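Local coordinates for protein ornithine carbamoyltransferase, anabolic (Campylobacter jejuni subsp. jejuni, PDB 3TPF) that catalyses the reversible transfer of the carbamoyl group from carbamoyl phosphate to L-ornithine, giving L-citrulline in the first of three steps from ornithine to arginine, at residues L19-A23 / A295-F299; D132-I136 / W162-A166; I219-W223 / Y265-E269. All coordinates share one frame; numbering follows the deposited sequence.

Interaction 1 (L19-A23 / A295-F299)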
loop_
_atom_site.group_PDB
_atom_site.type_symbol
_atom_site.label_atom_id
_atom_site.label_comp_id
_atom_site.label_asym_id
_atom_site.label_seq_id
_atom_site.Cartn_x
_atom_site.Cartn_y
_atom_site.Cartn_z
ATOM N N LEU B 19 -23.778 -16.948 -8.361
ATOM C CA LEU B 19 -22.837 -16.046 -7.733
ATOM C C LEU B 19 -23.521 -15.226 -6.631
ATOM O O LEU B 19 -23.076 -15.117 -5.485
ATOM C CB LEU B 19 -22.231 -15.093 -8.747
ATOM C CG LEU B 19 -21.036 -15.556 -9.620
ATOM C CD1 LEU B 19 -20.577 -14.456 -10.568
ATOM C CD2 LEU B 19 -19.887 -16.034 -8.735
ATOM N N VAL B 20 -24.669 -14.697 -6.960
ATOM C CA VAL B 20 -25.481 -14.027 -5.967
ATOM C C VAL B 20 -25.845 -14.969 -4.798
ATOM O O VAL B 20 -25.793 -14.572 -3.640
ATOM C CB VAL B 20 -26.744 -13.443 -6.592
ATOM C CG1 VAL B 20 -27.698 -13.142 -5.463
ATOM C CG2 VAL B 20 -26.435 -12.206 -7.452
ATOM N N ASN B 21 -26.246 -16.182 -5.089
ATOM C CA ASN B 21 -26.666 -17.053 -3.985
ATOM C C ASN B 21 -25.515 -17.410 -3.106
ATOM O O ASN B 21 -25.646 -17.634 -1.909
ATOM C CB ASN B 21 -27.315 -18.374 -4.448
ATOM C CG ASN B 21 -28.663 -18.168 -5.100
ATOM O OD1 ASN B 21 -29.347 -17.109 -4.957
ATOM N ND2 ASN B 21 -29.095 -19.211 -5.795
ATOM N N HIS B 22 -24.353 -17.506 -3.725
ATOM C CA HIS B 22 -23.198 -17.916 -2.968
ATOM C C HIS B 22 -22.814 -16.739 -2.041
ATOM O O HIS B 22 -22.514 -16.956 -0.868
ATOM C CB HIS B 22 -22.047 -18.285 -3.899
ATOM C CG HIS B 22 -20.901 -18.949 -3.195
ATOM N ND1 HIS B 22 -21.052 -19.558 -1.975
ATOM C CD2 HIS B 22 -19.597 -19.087 -3.523
ATOM C CE1 HIS B 22 -19.894 -20.033 -1.564
ATOM N NE2 HIS B 22 -18.996 -19.765 -2.487
ATOM N N ALA B 23 -22.843 -15.539 -2.619
ATOM C CA ALA B 23 -22.537 -14.299 -1.896
ATOM C C ALA B 23 -23.368 -14.290 -0.625
ATOM O O ALA B 23 -22.905 -14.077 0.483
ATOM C CB ALA B 23 -22.812 -13.064 -2.755
ATOM N N ALA B 295 -17.740 -14.327 -3.742
ATOM C CA ALA B 295 -18.329 -15.422 -4.550
ATOM C C ALA B 295 -17.533 -15.544 -5.837
ATOM O O ALA B 295 -17.175 -16.649 -6.301
ATOM C CB ALA B 295 -19.807 -15.173 -4.870
ATOM N N LEU B 296 -17.310 -14.403 -6.446
ATOM C CA LEU B 296 -16.684 -14.364 -7.764
ATOM C C LEU B 296 -15.310 -15.001 -7.706
ATOM O O LEU B 296 -14.942 -15.797 -8.523
ATOM C CB LEU B 296 -16.537 -12.871 -8.200
ATOM C CG LEU B 296 -15.974 -12.542 -9.519
ATOM C CD1 LEU B 296 -16.681 -13.283 -10.632
ATOM C CD2 LEU B 296 -16.198 -11.045 -9.695
ATOM N N LEU B 297 -14.535 -14.566 -6.738
ATOM C CA LEU B 297 -13.216 -15.135 -6.548
ATOM C C LEU B 297 -13.329 -16.667 -6.246
ATOM O O LEU B 297 -12.549 -17.431 -6.863
ATOM C CB LEU B 297 -12.479 -14.495 -5.401
ATOM C CG LEU B 297 -12.040 -13.057 -5.440
ATOM C CD1 LEU B 297 -11.521 -12.768 -3.993
ATOM C CD2 LEU B 297 -11.034 -12.746 -6.545
ATOM N N CYS B 298 -14.279 -17.139 -5.445
ATOM C CA CYS B 298 -14.337 -18.608 -5.287
ATOM C C CYS B 298 -14.613 -19.272 -6.623
ATOM O O CYS B 298 -14.173 -20.413 -6.906
ATOM C CB CYS B 298 -15.357 -19.086 -4.217
ATOM S SG CYS B 298 -15.007 -18.387 -2.563
ATOM N N PHE B 299 -15.448 -18.604 -7.383
ATOM C CA PHE B 299 -15.970 -19.179 -8.591
ATOM C C PHE B 299 -14.856 -19.309 -9.598
ATOM O O PHE B 299 -14.691 -20.374 -10.182
ATOM C CB PHE B 299 -17.042 -18.310 -9.137
ATOM C CG PHE B 299 -17.441 -18.635 -10.534
ATOM C CD1 PHE B 299 -18.326 -19.648 -10.798
ATOM C CD2 PHE B 299 -16.967 -17.882 -11.609
ATOM C CE1 PHE B 299 -18.708 -19.969 -12.114
ATOM C CE2 PHE B 299 -17.381 -18.179 -12.938
ATOM C CZ PHE B 299 -18.247 -19.228 -13.185
#

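Interaction 2 (D132-I136 / W162-A166)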
loop_
_atom_site.group_PDB
_atom_site.type_symbol
_atom_site.label_atom_id
_atom_site.label_comp_id
_atom_site.label_asym_id
_atom_site.label_seq_id
_atom_site.Cartn_x
_atom_site.Cartn_y
_atom_site.Cartn_z
ATOM N N ASP B 132 -25.389 -4.754 -6.890
ATOM C CA ASP B 132 -26.726 -4.232 -7.073
ATOM C C ASP B 132 -27.746 -5.379 -7.054
ATOM O O ASP B 132 -28.699 -5.366 -6.291
ATOM C CB ASP B 132 -26.814 -3.440 -8.390
ATOM C CG ASP B 132 -26.067 -2.116 -8.321
ATOM O OD1 ASP B 132 -25.471 -1.798 -7.245
ATOM O OD2 ASP B 132 -26.164 -1.301 -9.303
ATOM N N LEU B 133 -27.489 -6.383 -7.828
ATOM C CA LEU B 133 -28.347 -7.594 -7.879
ATOM C C LEU B 133 -28.536 -8.225 -6.525
ATOM O O LEU B 133 -29.652 -8.488 -6.073
ATOM C CB LEU B 133 -27.695 -8.615 -8.783
ATOM C CG LEU B 133 -28.541 -9.347 -9.781
ATOM C CD1 LEU B 133 -29.590 -8.458 -10.398
ATOM C CD2 LEU B 133 -27.588 -9.785 -10.875
ATOM N N PHE B 134 -27.419 -8.414 -5.838
ATOM C CA PHE B 134 -27.426 -9.029 -4.486
ATOM C C PHE B 134 -28.391 -8.261 -3.631
ATOM O O PHE B 134 -29.141 -8.832 -2.795
ATOM C CB PHE B 134 -26.027 -8.908 -3.872
ATOM C CG PHE B 134 -25.911 -9.446 -2.482
ATOM C CD1 PHE B 134 -25.573 -10.756 -2.277
ATOM C CD2 PHE B 134 -26.094 -8.649 -1.396
ATOM C CE1 PHE B 134 -25.493 -11.287 -0.992
ATOM C CE2 PHE B 134 -26.041 -9.178 -0.096
ATOM C CZ PHE B 134 -25.721 -10.492 0.106
ATOM N N THR B 135 -28.329 -6.947 -3.830
ATOM C CA THR B 135 -29.055 -6.015 -2.959
ATOM C C THR B 135 -30.546 -6.038 -3.222
ATOM O O THR B 135 -31.352 -6.041 -2.318
ATOM C CB THR B 135 -28.525 -4.592 -3.082
ATOM O OG1 THR B 135 -27.149 -4.579 -2.668
ATOM C CG2 THR B 135 -29.323 -3.734 -2.165
ATOM N N ILE B 136 -30.860 -6.116 -4.499
ATOM C CA ILE B 136 -32.228 -6.273 -4.948
ATOM C C ILE B 136 -32.868 -7.541 -4.357
ATOM O O ILE B 136 -33.996 -7.529 -3.897
ATOM C CB ILE B 136 -32.304 -6.348 -6.477
ATOM C CG1 ILE B 136 -31.931 -4.988 -7.087
ATOM C CG2 ILE B 136 -33.700 -6.760 -6.885
ATOM C CD1 ILE B 136 -31.681 -5.065 -8.559
ATOM N N TRP B 162 -25.906 -2.918 -16.843
ATOM C CA TRP B 162 -27.339 -3.191 -16.481
ATOM C C TRP B 162 -28.138 -3.708 -17.666
ATOM O O TRP B 162 -28.961 -4.609 -17.536
ATOM C CB TRP B 162 -28.041 -2.039 -15.775
ATOM C CG TRP B 162 -28.072 -2.296 -14.259
ATOM C CD1 TRP B 162 -27.424 -1.590 -13.341
ATOM C CD2 TRP B 162 -28.695 -3.392 -13.546
ATOM N NE1 TRP B 162 -27.581 -2.171 -12.099
ATOM C CE2 TRP B 162 -28.376 -3.257 -12.206
ATOM C CE3 TRP B 162 -29.472 -4.455 -13.928
ATOM C CZ2 TRP B 162 -28.814 -4.104 -11.226
ATOM C CZ3 TRP B 162 -29.924 -5.317 -12.953
ATOM C CH2 TRP B 162 -29.569 -5.143 -11.610
ATOM N N LEU B 163 -27.837 -3.166 -18.817
ATOM C CA LEU B 163 -28.607 -3.533 -20.004
ATOM C C LEU B 163 -28.413 -5.016 -20.254
ATOM O O LEU B 163 -29.370 -5.784 -20.348
ATOM C CB LEU B 163 -28.201 -2.703 -21.244
ATOM C CG LEU B 163 -28.692 -3.121 -22.622
ATOM C CD1 LEU B 163 -30.210 -3.247 -22.589
ATOM C CD2 LEU B 163 -28.216 -2.150 -23.708
ATOM N N ILE B 164 -27.145 -5.380 -20.264
ATOM C CA ILE B 164 -26.681 -6.753 -20.467
ATOM C C ILE B 164 -27.211 -7.728 -19.465
ATOM O O ILE B 164 -27.664 -8.805 -19.823
ATOM C CB ILE B 164 -25.159 -6.799 -20.278
ATOM C CG1 ILE B 164 -24.505 -6.341 -21.562
ATOM C CG2 ILE B 164 -24.623 -8.145 -19.772
ATOM C CD1 ILE B 164 -23.048 -5.972 -21.324
ATOM N N THR B 165 -27.068 -7.377 -18.203
ATOM C CA THR B 165 -27.441 -8.284 -17.119
ATOM C C THR B 165 -28.957 -8.490 -17.119
ATOM O O THR B 165 -29.450 -9.599 -16.890
ATOM C CB THR B 165 -27.069 -7.728 -15.755
ATOM O OG1 THR B 165 -25.686 -7.460 -15.739
ATOM C CG2 THR B 165 -27.432 -8.698 -14.655
ATOM N N ALA B 166 -29.688 -7.413 -17.398
ATOM C CA ALA B 166 -31.151 -7.474 -17.516
ATOM C C ALA B 166 -31.517 -8.498 -18.592
ATOM O O ALA B 166 -32.377 -9.367 -18.436
ATOM C CB ALA B 166 -31.652 -6.097 -17.883
#

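Interaction 3 (I219-W223 / Y265-E269)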
loop_
_atom_site.group_PDB
_atom_site.type_symbol
_atom_site.label_atom_id
_atom_site.label_comp_id
_atom_site.label_asym_id
_atom_site.label_seq_id
_atom_site.Cartn_x
_atom_site.Cartn_y
_atom_site.Cartn_z
ATOM N N ILE B 219 -32.434 2.934 -10.525
ATOM C CA ILE B 219 -30.978 2.987 -10.477
ATOM C C ILE B 219 -30.495 4.205 -11.183
ATOM O O ILE B 219 -30.909 4.469 -12.311
ATOM C CB ILE B 219 -30.360 1.792 -11.199
ATOM C CG1 ILE B 219 -30.903 0.473 -10.573
ATOM C CG2 ILE B 219 -28.855 1.946 -11.208
ATOM C CD1 ILE B 219 -30.239 -0.771 -11.098
ATOM N N THR B 220 -29.592 4.930 -10.550
ATOM C CA THR B 220 -29.037 6.079 -11.202
ATOM C C THR B 220 -27.574 6.150 -10.931
ATOM O O THR B 220 -27.027 5.383 -10.147
ATOM C CB THR B 220 -29.723 7.364 -10.766
ATOM O OG1 THR B 220 -29.395 8.406 -11.680
ATOM C CG2 THR B 220 -29.314 7.751 -9.408
ATOM N N ASP B 221 -26.920 7.069 -11.610
ATOM C CA ASP B 221 -25.464 7.214 -11.509
ATOM C C ASP B 221 -25.029 8.608 -11.910
ATOM O O ASP B 221 -25.776 9.360 -12.569
ATOM C CB ASP B 221 -24.785 6.190 -12.421
ATOM C CG ASP B 221 -23.266 6.044 -12.165
ATOM O OD1 ASP B 221 -22.726 6.540 -11.131
ATOM O OD2 ASP B 221 -22.614 5.405 -13.019
ATOM N N THR B 222 -23.807 8.953 -11.538
ATOM C CA THR B 222 -23.241 10.269 -11.887
ATOM C C THR B 222 -23.335 10.485 -13.374
ATOM O O THR B 222 -23.279 9.558 -14.155
ATOM C CB THR B 222 -21.747 10.378 -11.545
ATOM O OG1 THR B 222 -21.012 9.818 -12.609
ATOM C CG2 THR B 222 -21.365 9.549 -10.284
ATOM N N TRP B 223 -23.435 11.726 -13.759
ATOM C CA TRP B 223 -23.590 12.070 -15.185
ATOM C C TRP B 223 -22.272 12.368 -15.840
ATOM O O TRP B 223 -22.019 12.057 -16.996
ATOM C CB TRP B 223 -24.435 13.306 -15.313
ATOM C CG TRP B 223 -25.829 13.167 -14.838
ATOM C CD1 TRP B 223 -26.606 12.061 -14.846
ATOM C CD2 TRP B 223 -26.630 14.209 -14.342
ATOM N NE1 TRP B 223 -27.839 12.333 -14.348
ATOM C CE2 TRP B 223 -27.887 13.664 -14.048
ATOM C CE3 TRP B 223 -26.415 15.574 -14.125
ATOM C CZ2 TRP B 223 -28.943 14.441 -13.553
ATOM C CZ3 TRP B 223 -27.452 16.345 -13.612
ATOM C CH2 TRP B 223 -28.702 15.778 -13.338
ATOM N N TYR B 265 -23.786 12.834 -6.227
ATOM C CA TYR B 265 -23.646 14.297 -6.302
ATOM C C TYR B 265 -25.009 14.902 -6.102
ATOM O O TYR B 265 -25.804 14.996 -7.011
ATOM C CB TYR B 265 -22.995 14.772 -7.585
ATOM C CG TYR B 265 -21.627 14.169 -7.742
ATOM C CD1 TYR B 265 -20.525 14.673 -7.024
ATOM C CD2 TYR B 265 -21.422 13.091 -8.608
ATOM C CE1 TYR B 265 -19.254 14.111 -7.164
ATOM C CE2 TYR B 265 -20.175 12.514 -8.769
ATOM C CZ TYR B 265 -19.083 13.010 -8.038
ATOM O OH TYR B 265 -17.820 12.427 -8.222
ATOM N N ARG B 266 -25.262 15.182 -4.839
ATOM C CA ARG B 266 -26.502 15.745 -4.384
ATOM C C ARG B 266 -26.721 16.984 -5.135
ATOM O O ARG B 266 -25.844 17.821 -5.238
ATOM C CB ARG B 266 -26.441 16.054 -2.883
ATOM C CG ARG B 266 -26.387 14.815 -2.001
ATOM C CD ARG B 266 -25.816 15.070 -0.633
ATOM N NE ARG B 266 -24.873 14.007 -0.356
ATOM C CZ ARG B 266 -24.982 13.122 0.608
ATOM N NH1 ARG B 266 -26.003 13.120 1.428
ATOM N NH2 ARG B 266 -24.049 12.206 0.767
ATOM N N GLY B 267 -27.918 17.118 -5.636
ATOM C CA GLY B 267 -28.300 18.331 -6.383
ATOM C C GLY B 267 -28.195 18.155 -7.890
ATOM O O GLY B 267 -28.610 19.030 -8.666
ATOM N N TYR B 268 -27.638 17.015 -8.288
ATOM C CA TYR B 268 -27.480 16.667 -9.694
ATOM C C TYR B 268 -28.319 15.429 -10.016
ATOM O O TYR B 268 -29.553 15.511 -10.081
ATOM C CB TYR B 268 -26.008 16.472 -10.034
ATOM C CG TYR B 268 -25.237 17.692 -9.769
ATOM C CD1 TYR B 268 -24.607 17.883 -8.559
ATOM C CD2 TYR B 268 -25.240 18.756 -10.697
ATOM C CE1 TYR B 268 -23.950 19.073 -8.287
ATOM C CE2 TYR B 268 -24.589 19.944 -10.428
ATOM C CZ TYR B 268 -23.938 20.095 -9.231
ATOM O OH TYR B 268 -23.280 21.256 -8.959
ATOM N N GLU B 269 -27.682 14.275 -10.160
ATOM C CA GLU B 269 -28.431 13.083 -10.536
ATOM C C GLU B 269 -29.404 12.643 -9.446
ATOM O O GLU B 269 -30.324 11.885 -9.683
ATOM C CB GLU B 269 -27.501 11.928 -10.876
ATOM C CG GLU B 269 -26.796 11.296 -9.698
ATOM C CD GLU B 269 -25.501 11.987 -9.281
ATOM O OE1 GLU B 269 -25.054 12.993 -9.927
ATOM O OE2 GLU B 269 -24.919 11.468 -8.270
#

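Interaction 1 (L19-A23 / A295-F299)
Leu19 and Ala295 face each other where helix 13-28 meets the long C-terminal helix 279-302. The axes of 19-23 and 295-299 come within 9.3 Å at an angle of 115° between their N-to-C directions, and the backbones draw closest at Ala23 and Ala295, whose CA atoms are 5.1 Å apart. Two alanines at this point allow such proximity. The methyl of Ala295 is set against the first helix between the side chains of Leu19, His22 and Ala23, with its CB 3.8 Å from Ala23 N and 4.2 Å from Ala23 CB. Leu19 closes the packed side. Its CG stands beside the backbone N and anti to the carbonyl carbon (chi1 -82°), and its two methyls divide the work: CD2 lies across the second helix, 3.7 Å from Leu296 CA and equally near Phe299 CB, while CD1 meets Leu296 CD1. Leu130 of helix 126-138 adds to the packing on Leu19. Towards solvent the fit is looser. With CG anti to the backbone N (chi1 -170°), the ring of the partly exposed His22 is carried across to Cys298, its edge leading and NE2 lying 4.1 Å from Cys298 CB; on the same ring ND1 is hydrogen-bonded to Glu25. The side chain of Phe299, likewise partly exposed, crosses that of Leu19 at about a right angle. No hydrogen bond or salt bridge passes between the segments. The helices, one from each of the two family domains, are thus held here by apolar shape fit, and ND1 of His22 is satisfied within its own helix.

Interaction 2 (D132-I136 / W162-A166)
Asp132 and Leu133 look across to Trp162 and Thr165 from a helix whose segment axis stays 13.1 Å from that of 162-166, the N-to-C directions 54° apart, a wide gap bridged by side chains alone. Trp162 NE1 donates an almost straight hydrogen bond (N-H...acceptor angle 174°) to Asp132 OD2, long at 3.3 Å; OD2 accepts with its anti lone pair. The acceptor lies in the indole plane, and carboxylate and ring are only 16° apart, so the bond helps fix the rotation of both groups. Helices 126-138 and 157-169 belong to the carbamoyl phosphate and the Asp/Orn family domains, the latter of the Rossmann clan, and the indole therefore reaches over the junction of the two lobes. At its six-membered end, CH2 takes Leu133 CD1 at 3.5 Å and Ile136 CD1 at 3.7 Å, both oblique to the ring. The other branch of Leu133 turns to Thr165: CD2 and CG2 meet tip to tip at 3.9 Å, while Thr165 OG1 bonds back to Ser161 O. Asp132 OD1 receives a weak hydrogen bond from Gln128, a predicted carbamoyl phosphate-binding residue, and lies close to Glu285, a like charge that would probably raise the pKa of one acid.

Interaction 3 (I219-W223 / Y265-E269)
Glu269 lies over one face of the Trp223 indole, the main overlap of this contact. Its CB stands 3.8 Å from the centroid of the five-membered ring and 27° off the ring normal, a CH-pi approach, while its CA sits above the rim, 3.3 Å from Trp223 CZ2. The carboxylate plane is turned 74° from the indole. CG occupies the crowded position between backbone N and carbonyl carbon (chi1 72°), and a further bend at chi2 folds the chain back, bringing OE1 to 3.8 Å from Thr222 CA and OE2 to the amide of Tyr265. There Tyr265 N donates to OE2 at 2.7 Å, on the syn side but well out of the carboxylate plane, clasping the type II turn from Tyr265 to Tyr268; His260 NE2 grips the same oxygen. The indole's six-membered part runs on to Tyr268, CZ3 lying 3.9 Å from Tyr268 CB and the side chains crossing at about a right angle. Tyr265 also offers an edge, its CE2 meeting Thr222 CG2 at 3.5 Å, near the ring plane. Asp221, a predicted ornithine-binding residue, has its CB directed away from 265-269, and its carbonyl O touches Glu269 CB. Arg266 forms salt bridges with Glu276 of helix 272-277 and Asp83 of a second subunit, and Phe239 stacks on Trp223. The contact lies at the C-terminal ends of the strands of the parallel sheet, as expected of a Rossmann-type site: residues 219-223 run out of strand 217-220, and the loop holding 265-269 leads from the adjacent strand 257-260 to helix 272-277.

From the N terminus, helix 13-28 supplies the first half of interaction 1, which closes only at helix 279-302, so nearly the whole chain lies in its loop. Both other contacts nest inside it. Interaction 2 joins helices 126-138 and 157-169 across the passage from the first domain to the second, and closes before interaction 3 opens; the latter links the end of strand 217-220 and the residues after it to the loop that follows the adjacent strand 257-260. None cross. Interactions 1 and 2 touch through Ala23 and Phe134, and 2 and 3 through Trp162 and Ile219, whereas 1 and 3 lie on opposite sides of the chain's centre, their centres about 29 Å apart.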